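Local coordinates for xyloglucanase (Paenibacillus pabuli, PDB 2JEP), which probably hydrolyses the beta-glucan backbone of xyloglucan, a plant cell wall polysaccharide, as a glycoside hydrolase of family 5, at residues S85-V90 and Y125-I130; I205-V210 and R220-P225. All blocks are in the same frame, centred on the assembly; numbering follows the deposited sequence.

Contact 1 (S85-V90 and Y125-I130); sequences SIRIPV and YVIINI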
ATOM      1  N   SER A  85      11.600   0.328   4.177  1.00  7.52           N
ATOM      2  CA  SER A  85      10.471   1.203   3.925  1.00  7.49           C
ATOM      3  C   SER A  85       9.306   0.768   4.810  1.00  6.63           C
ATOM      4  O   SER A  85       9.089  -0.419   5.027  1.00  7.60           O
ATOM      5  CB  SER A  85      10.012   1.110   2.478  1.00  8.15           C
ATOM      6  OG  SER A  85      11.036   1.473   1.590  1.00  9.38           O
ATOM      7  N   ILE A  86       8.552   1.745   5.297  1.00  6.85           N
ATOM      8  CA  ILE A  86       7.348   1.519   6.078  1.00  7.73           C
ATOM      9  C   ILE A  86       6.175   2.183   5.365  1.00  6.72           C
ATOM     10  O   ILE A  86       6.233   3.386   5.105  1.00  7.38           O
ATOM     11  CB  ILE A  86       7.458   2.149   7.496  1.00  7.87           C
ATOM     12  CG1 ILE A  86       8.758   1.730   8.186  1.00  9.66           C
ATOM     13  CG2 ILE A  86       6.192   1.815   8.305  1.00  8.21           C
ATOM     14  CD1 ILE A  86       8.787   0.276   8.556  1.00 10.69           C
ATOM     15  N   ARG A  87       5.130   1.408   5.059  1.00  6.46           N
ATOM     16  CA  ARG A  87       3.885   1.963   4.553  1.00  6.25           C
ATOM     17  C   ARG A  87       2.931   2.122   5.711  1.00  6.41           C
ATOM     18  O   ARG A  87       2.738   1.184   6.493  1.00  7.31           O
ATOM     19  CB  ARG A  87       3.281   1.091   3.462  1.00  6.11           C
ATOM     20  CG  ARG A  87       1.930   1.597   2.915  1.00  6.08           C
ATOM     21  CD  ARG A  87       1.611   0.940   1.602  1.00  6.53           C
ATOM     22  NE  ARG A  87       0.338   1.346   1.024  1.00  6.60           N
ATOM     23  CZ  ARG A  87      -0.823   0.682   1.128  1.00  5.44           C
ATOM     24  NH1 ARG A  87      -0.948  -0.362   1.941  1.00  6.68           N
ATOM     25  NH2 ARG A  87      -1.876   1.094   0.398  1.00  6.16           N
ATOM     26  N   ILE A  88       2.334   3.310   5.818  1.00  6.35           N
ATOM     27  CA  ILE A  88       1.464   3.680   6.920  1.00  7.01           C
ATOM     28  C   ILE A  88       0.075   3.975   6.356  1.00  6.64           C
ATOM     29  O   ILE A  88      -0.212   5.085   5.901  1.00  7.05           O
ATOM     30  CB  ILE A  88       1.988   4.895   7.720  1.00  6.84           C
ATOM     31  CG1 ILE A  88       3.426   4.655   8.220  1.00  8.20           C
ATOM     32  CG2 ILE A  88       1.035   5.247   8.858  1.00  7.88           C
ATOM     33  CD1 ILE A  88       4.033   5.853   8.929  1.00  9.19           C
ATOM     34  N   PRO A  89      -0.813   2.970   6.400  1.00  6.07           N
ATOM     35  CA  PRO A  89      -2.220   3.233   6.086  1.00  6.67           C
ATOM     36  C   PRO A  89      -2.790   4.305   7.038  1.00  6.45           C
ATOM     37  O   PRO A  89      -2.559   4.209   8.239  1.00  6.84           O
ATOM     38  CB  PRO A  89      -2.869   1.877   6.332  1.00  7.01           C
ATOM     39  CG  PRO A  89      -1.785   0.880   6.087  1.00  6.79           C
ATOM     40  CD  PRO A  89      -0.576   1.541   6.673  1.00  6.69           C
ATOM     41  N   VAL A  90      -3.517   5.284   6.500  1.00  6.60           N
ATOM     42  CA  VAL A  90      -4.134   6.331   7.306  1.00  6.35           C
ATOM     43  C   VAL A  90      -5.550   6.568   6.813  1.00  6.45           C
ATOM     44  O   VAL A  90      -5.767   6.797   5.619  1.00  7.07           O
ATOM     45  CB  VAL A  90      -3.361   7.665   7.239  1.00  6.55           C
ATOM     46  CG1 VAL A  90      -3.998   8.693   8.194  1.00  7.54           C
ATOM     47  CG2 VAL A  90      -1.892   7.479   7.584  1.00  8.20           C
ATOM     48  N   TYR A 125      12.362   4.913   4.408  1.00  8.16           N
ATOM     49  CA  TYR A 125      11.363   5.452   3.508  1.00  8.36           C
ATOM     50  C   TYR A 125       9.997   5.236   4.165  1.00  7.98           C
ATOM     51  O   TYR A 125       9.785   4.237   4.871  1.00  8.46           O
ATOM     52  CB  TYR A 125      11.410   4.740   2.156  1.00  8.90           C
ATOM     53  CG  TYR A 125      12.477   5.301   1.248  1.00  9.43           C
ATOM     54  CD1 TYR A 125      13.801   4.875   1.335  1.00 10.82           C
ATOM     55  CD2 TYR A 125      12.171   6.274   0.318  1.00  9.76           C
ATOM     56  CE1 TYR A 125      14.786   5.436   0.526  1.00 12.73           C
ATOM     57  CE2 TYR A 125      13.137   6.814  -0.497  1.00 12.37           C
ATOM     58  CZ  TYR A 125      14.429   6.400  -0.394  1.00 11.86           C
ATOM     59  OH  TYR A 125      15.384   6.968  -1.246  1.00 15.41           O
ATOM     60  N   VAL A 126       9.090   6.165   3.915  1.00  7.38           N
ATOM     61  CA  VAL A 126       7.779   6.155   4.533  1.00  7.70           C
ATOM     62  C   VAL A 126       6.749   6.510   3.482  1.00  7.09           C
ATOM     63  O   VAL A 126       6.960   7.467   2.722  1.00  8.13           O
ATOM     64  CB  VAL A 126       7.690   7.187   5.675  1.00  7.32           C
ATOM     65  CG1 VAL A 126       6.329   7.095   6.381  1.00  9.48           C
ATOM     66  CG2 VAL A 126       8.835   7.008   6.669  1.00 10.08           C
ATOM     67  N   ILE A 127       5.651   5.744   3.440  1.00  6.89           N
ATOM     68  CA  ILE A 127       4.536   6.042   2.555  1.00  7.05           C
ATOM     69  C   ILE A 127       3.312   6.317   3.432  1.00  6.85           C
ATOM     70  O   ILE A 127       3.017   5.514   4.319  1.00  7.62           O
ATOM     71  CB  ILE A 127       4.215   4.844   1.633  1.00  7.16           C
ATOM     72  CG1 ILE A 127       5.428   4.448   0.777  1.00  7.86           C
ATOM     73  CG2 ILE A 127       2.957   5.131   0.778  1.00  8.47           C
ATOM     74  CD1 ILE A 127       5.298   3.078   0.113  1.00  9.06           C
ATOM     75  N   ILE A 128       2.614   7.430   3.196  1.00  6.55           N
ATOM     76  CA  ILE A 128       1.329   7.710   3.850  1.00  7.46           C
ATOM     77  C   ILE A 128       0.259   7.850   2.775  1.00  6.75           C
ATOM     78  O   ILE A 128       0.521   8.360   1.687  1.00  7.57           O
ATOM     79  CB  ILE A 128       1.341   8.950   4.760  1.00  7.42           C
ATOM     80  CG1 ILE A 128       1.732  10.220   4.010  1.00  8.09           C
ATOM     81  CG2 ILE A 128       2.225   8.674   5.948  1.00  8.58           C
ATOM     82  CD1 ILE A 128       1.674  11.480   4.880  1.00  9.59           C
ATOM     83  N   ASN A 129      -0.954   7.383   3.067  1.00  7.19           N
ATOM     84  CA  ASN A 129      -2.024   7.363   2.070  1.00  6.96           C
ATOM     85  C   ASN A 129      -3.345   7.902   2.628  1.00  7.19           C
ATOM     86  O   ASN A 129      -3.377   8.468   3.731  1.00  7.66           O
ATOM     87  CB  ASN A 129      -2.175   5.952   1.495  1.00  6.79           C
ATOM     88  CG  ASN A 129      -2.812   4.970   2.458  1.00  6.57           C
ATOM     89  OD1 ASN A 129      -3.229   5.350   3.543  1.00  7.77           O
ATOM     90  ND2 ASN A 129      -2.925   3.708   2.042  1.00  9.05           N
ATOM     91  N   ILE A 130      -4.417   7.778   1.841  1.00  7.37           N
ATOM     92  CA  ILE A 130      -5.795   7.906   2.333  1.00  6.82           C
ATOM     93  C   ILE A 130      -6.409   6.538   2.112  1.00  7.06           C
ATOM     94  O   ILE A 130      -6.471   6.057   0.985  1.00  7.65           O
ATOM     95  CB  ILE A 130      -6.569   9.007   1.605  1.00  7.44           C
ATOM     96  CG1 ILE A 130      -5.945  10.375   1.898  1.00  7.99           C
ATOM     97  CG2 ILE A 130      -8.059   8.933   1.969  1.00  8.67           C
ATOM     98  CD1 ILE A 130      -6.669  11.556   1.221  1.00  9.00           C
TER
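I86 is gripped through both its backbone polar atoms by the neighbouring strand: its N donates to Y125 O at 2.8 Å, and its O accepts from I127 N at 2.9 Å. The parallel ladder continues where I88 N meets I127 O at 2.8 Å. V126 CA adds a CH...O contact to I86 O, 3.2 Å away.

Beyond I88 a side chain takes over the pairing. N129 OD1 accepts from V90 N at 3.0 Å with an N-H...O angle of 161°; a chi1 of 73°, which sets CG between the backbone N and carbonyl carbon, brings the amide to this position. At the other end of the amide, N129 ND2 lies over one face of the R87 guanidinium, 3.3 Å from R87 NH2, with the two planes 86° apart. These two donors do not bond each other: ND2 is satisfied by H131, whereas the extended R87 chain ends in salt bridges to E178 and E323 and hydrogen bonds to N47 and N181. Such a web fixes the guanidinium from several sides, consistent with a place at the active-site end of a family 5 barrel. N129 N, by contrast, is buried without a partner. S85 OG, 3.3 Å from Y125 CB, bonds to M42 O, and Y125 OH to E41.

On the face carrying I86, I88, V126 and I128, I88 CD1 packs on V126 CG1 at 3.6 Å. Helix 106-120, the connecting helix of this beta-alpha-beta unit, touches I86, V126, I128 and V90; helix 150-167 covers I128 and I130, and strands 45-48 and 175-178 flank the pair.

Contact 2 (I205-V210 and R220-P225); sequences IFVDTV and RWLLVP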
ATOM      1  N   ILE A 205      -5.974  15.256  -9.581  1.00  6.96           N
ATOM      2  CA  ILE A 205      -6.194  16.271  -8.534  1.00  7.58           C
ATOM      3  C   ILE A 205      -5.153  16.158  -7.429  1.00  7.57           C
ATOM      4  O   ILE A 205      -4.585  17.172  -6.968  1.00  7.95           O
ATOM      5  CB  ILE A 205      -7.638  16.142  -7.946  1.00  7.97           C
ATOM      6  CG1 ILE A 205      -8.672  16.555  -8.998  1.00 10.13           C
ATOM      7  CG2 ILE A 205      -7.808  17.006  -6.689  1.00  9.20           C
ATOM      8  CD1 ILE A 205     -10.086  16.018  -8.714  1.00 10.98           C
ATOM      9  N   PHE A 206      -4.913  14.928  -6.986  1.00  7.16           N
ATOM     10  CA  PHE A 206      -3.886  14.689  -5.971  1.00  7.65           C
ATOM     11  C   PHE A 206      -2.538  15.238  -6.421  1.00  7.48           C
ATOM     12  O   PHE A 206      -1.883  15.995  -5.688  1.00  7.83           O
ATOM     13  CB  PHE A 206      -3.830  13.180  -5.666  1.00  7.37           C
ATOM     14  CG  PHE A 206      -2.551  12.708  -5.069  1.00  6.75           C
ATOM     15  CD1 PHE A 206      -2.260  12.920  -3.732  1.00  7.20           C
ATOM     16  CD2 PHE A 206      -1.643  11.981  -5.826  1.00  6.93           C
ATOM     17  CE1 PHE A 206      -1.079  12.397  -3.180  1.00  7.35           C
ATOM     18  CE2 PHE A 206      -0.491  11.475  -5.281  1.00  7.76           C
ATOM     19  CZ  PHE A 206      -0.197  11.690  -3.956  1.00  7.73           C
ATOM     20  N   VAL A 207      -2.083  14.828  -7.599  1.00  7.41           N
ATOM     21  CA  VAL A 207      -0.756  15.234  -8.052  1.00  7.32           C
ATOM     22  C   VAL A 207      -0.649  16.763  -8.095  1.00  8.00           C
ATOM     23  O   VAL A 207       0.260  17.348  -7.512  1.00  8.83           O
ATOM     24  CB  VAL A 207      -0.405  14.600  -9.423  1.00  7.78           C
ATOM     25  CG1 VAL A 207       0.850  15.254 -10.025  1.00  8.09           C
ATOM     26  CG2 VAL A 207      -0.232  13.042  -9.315  1.00  8.22           C
ATOM     27  N   ASP A 208      -1.592  17.397  -8.772  1.00  8.16           N
ATOM     28  CA  ASP A 208      -1.488  18.840  -8.966  1.00  8.74           C
ATOM     29  C   ASP A 208      -1.659  19.606  -7.661  1.00  8.84           C
ATOM     30  O   ASP A 208      -1.005  20.628  -7.442  1.00  9.95           O
ATOM     31  CB  ASP A 208      -2.534  19.320  -9.951  1.00  8.98           C
ATOM     32  CG  ASP A 208      -2.328  18.778 -11.374  1.00  9.93           C
ATOM     33  OD1 ASP A 208      -1.208  18.419 -11.748  1.00  9.88           O
ATOM     34  OD2 ASP A 208      -3.308  18.753 -12.135  1.00  9.92           O
ATOM     35  N   THR A 209      -2.535  19.123  -6.784  1.00  8.40           N
ATOM     36  CA  THR A 209      -2.725  19.781  -5.504  1.00  8.97           C
ATOM     37  C   THR A 209      -1.467  19.697  -4.658  1.00  8.49           C
ATOM     38  O   THR A 209      -1.027  20.689  -4.074  1.00  9.24           O
ATOM     39  CB  THR A 209      -3.932  19.144  -4.751  1.00  8.71           C
ATOM     40  OG1 THR A 209      -5.134  19.350  -5.505  1.00  9.83           O
ATOM     41  CG2 THR A 209      -4.110  19.723  -3.372  1.00 10.00           C
ATOM     42  N   VAL A 210      -0.889  18.504  -4.567  1.00  8.56           N
ATOM     43  CA  VAL A 210       0.325  18.345  -3.768  1.00  9.25           C
ATOM     44  C   VAL A 210       1.441  19.234  -4.297  1.00  9.40           C
ATOM     45  O   VAL A 210       2.154  19.878  -3.509  1.00  9.53           O
ATOM     46  CB  VAL A 210       0.763  16.861  -3.727  1.00  9.72           C
ATOM     47  CG1 VAL A 210       2.196  16.730  -3.196  1.00 11.29           C
ATOM     48  CG2 VAL A 210      -0.240  16.062  -2.897  1.00 12.09           C
ATOM     49  N   ARG A 220       8.737  15.670  -4.507  1.00  9.34           N
ATOM     50  CA  ARG A 220       8.776  14.334  -3.923  1.00  9.33           C
ATOM     51  C   ARG A 220       8.109  13.288  -4.817  1.00  9.28           C
ATOM     52  O   ARG A 220       7.356  13.608  -5.732  1.00  8.99           O
ATOM     53  CB  ARG A 220       8.189  14.325  -2.526  1.00  9.79           C
ATOM     54  CG  ARG A 220       6.696  14.283  -2.458  1.00 10.04           C
ATOM     55  CD  ARG A 220       6.163  14.093  -1.025  1.00  9.01           C
ATOM     56  NE  ARG A 220       6.446  15.260  -0.196  1.00  9.25           N
ATOM     57  CZ  ARG A 220       7.476  15.410   0.626  1.00  9.33           C
ATOM     58  NH1 ARG A 220       8.349  14.449   0.843  1.00  9.21           N
ATOM     59  NH2 ARG A 220       7.646  16.574   1.223  1.00  9.94           N
ATOM     60  N   TRP A 221       8.380  12.021  -4.521  1.00  8.76           N
ATOM     61  CA  TRP A 221       7.703  10.935  -5.199  1.00  9.27           C
ATOM     62  C   TRP A 221       6.262  10.798  -4.724  1.00  7.99           C
ATOM     63  O   TRP A 221       5.966  10.865  -3.525  1.00  8.20           O
ATOM     64  CB  TRP A 221       8.452   9.633  -4.953  1.00  9.91           C
ATOM     65  CG  TRP A 221       9.775   9.589  -5.615  1.00 10.61           C
ATOM     66  CD1 TRP A 221      10.987   9.959  -5.087  1.00 12.44           C
ATOM     67  CD2 TRP A 221      10.038   9.142  -6.940  1.00 10.61           C
ATOM     68  NE1 TRP A 221      11.973   9.778  -6.020  1.00 12.14           N
ATOM     69  CE2 TRP A 221      11.420   9.281  -7.168  1.00 10.67           C
ATOM     70  CE3 TRP A 221       9.233   8.681  -7.974  1.00 10.15           C
ATOM     71  CZ2 TRP A 221      12.019   8.926  -8.386  1.00 12.26           C
ATOM     72  CZ3 TRP A 221       9.833   8.343  -9.184  1.00 11.73           C
ATOM     73  CH2 TRP A 221      11.210   8.471  -9.369  1.00 11.82           C
ATOM     74  N   LEU A 222       5.370  10.568  -5.687  1.00  8.14           N
ATOM     75  CA  LEU A 222       3.949  10.385  -5.438  1.00  8.11           C
ATOM     76  C   LEU A 222       3.509   9.062  -6.043  1.00  7.65           C
ATOM     77  O   LEU A 222       3.803   8.780  -7.203  1.00  9.80           O
ATOM     78  CB  LEU A 222       3.168  11.512  -6.099  1.00  8.14           C
ATOM     79  CG  LEU A 222       3.555  12.944  -5.695  1.00  8.10           C
ATOM     80  CD1 LEU A 222       2.699  13.958  -6.457  1.00  9.18           C
ATOM     81  CD2 LEU A 222       3.452  13.147  -4.212  1.00  8.44           C
ATOM     82  N   LEU A 223       2.812   8.254  -5.243  1.00  6.18           N
ATOM     83  CA  LEU A 223       2.410   6.902  -5.604  1.00  6.62           C
ATOM     84  C   LEU A 223       0.907   6.892  -5.898  1.00  6.54           C
ATOM     85  O   LEU A 223       0.130   7.385  -5.083  1.00  6.61           O
ATOM     86  CB  LEU A 223       2.732   5.963  -4.440  1.00  6.77           C
ATOM     87  CG  LEU A 223       2.324   4.492  -4.510  1.00  7.07           C
ATOM     88  CD1 LEU A 223       3.051   3.814  -5.675  1.00  6.70           C
ATOM     89  CD2 LEU A 223       2.610   3.768  -3.225  1.00  8.32           C
ATOM     90  N   VAL A 224       0.524   6.350  -7.061  1.00  6.64           N
ATOM     91  CA  VAL A 224      -0.861   6.309  -7.490  1.00  6.67           C
ATOM     92  C   VAL A 224      -1.223   4.894  -7.943  1.00  6.38           C
ATOM     93  O   VAL A 224      -0.427   4.233  -8.608  1.00  6.68           O
ATOM     94  CB  VAL A 224      -1.179   7.334  -8.619  1.00  6.74           C
ATOM     95  CG1 VAL A 224      -0.876   8.739  -8.118  1.00  7.50           C
ATOM     96  CG2 VAL A 224      -0.423   7.039  -9.915  1.00  8.37           C
ATOM     97  N   PRO A 225      -2.434   4.431  -7.600  1.00  6.19           N
ATOM     98  CA  PRO A 225      -2.911   3.176  -8.112  1.00  6.36           C
ATOM     99  C   PRO A 225      -3.848   3.307  -9.294  1.00  6.31           C
ATOM    100  O   PRO A 225      -4.355   4.384  -9.573  1.00  7.24           O
ATOM    101  CB  PRO A 225      -3.711   2.643  -6.922  1.00  6.77           C
ATOM    102  CG  PRO A 225      -4.390   3.894  -6.410  1.00  6.58           C
ATOM    103  CD  PRO A 225      -3.389   5.009  -6.640  1.00  6.44           C
TER
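The F206 ring is the one flat group that reaches across, and L222 and V224 meet it obliquely, on neither a clear face nor a clear edge. F206 CE2 does most of the touching, lying 3.7 Å from L222 CB and 4.0 Å from V224 CG1. Next to it, F206 CZ comes within 3.9 Å of L222 CD2. With CG anti to the backbone N (chi1 158°), the ring extends from the helix to the strand and bridges the two residues whose side chains leave the strand on the helix side. W161 of helix 150-167 adds an edge-to-face ring contact to F206, and F177 and Y157 also touch the F206 side chain.

L222 fits against the helix with its two methyl branches divided between partners. L222 CD1 rests 4.0 Å from V207 CA, close enough to reach the helix backbone, and it also meets V207 CG2. L222 CD2 approaches V210 CG1 tip to tip at 3.9 Å.

The helix and the strand form the returning half of a beta-alpha-beta unit of the TIM barrel: strand 175-178, helix 193-211, strand 222-225. The axes of segments 205-210 and 222-225 run at 166°, nearly antiparallel, and come within 9.9 Å, a gap filled by apolar side chains with no hydrogen bond crossing it. L223 turns the other way, to M260 and S262 of the following strand.

The backbone of the strand is held from both flanks, L222 bonding to R258 and M260, and L223 to F177 and S179.

Overall arrangement
Both contacts belong to the closed eight-stranded parallel barrel, and their centres lie 14 Å apart. Contact 1 joins the second and third strands, 85-88 and 125-128, edge to edge; contact 2 joins the fifth strand, 222-225, to helix 193-211 in the outer layer. Strand 175-178 stands between them in the sheet order, yet the two meet through the barrel interior, where I127 CG2 comes within 4.2 Å of L223 CD2. Along the chain contact 1 is complete before contact 2 begins. Together they represent two of the kinds of joint in a TIM barrel: hydrogen-bonded strand pairing and apolar helix-on-strand packing.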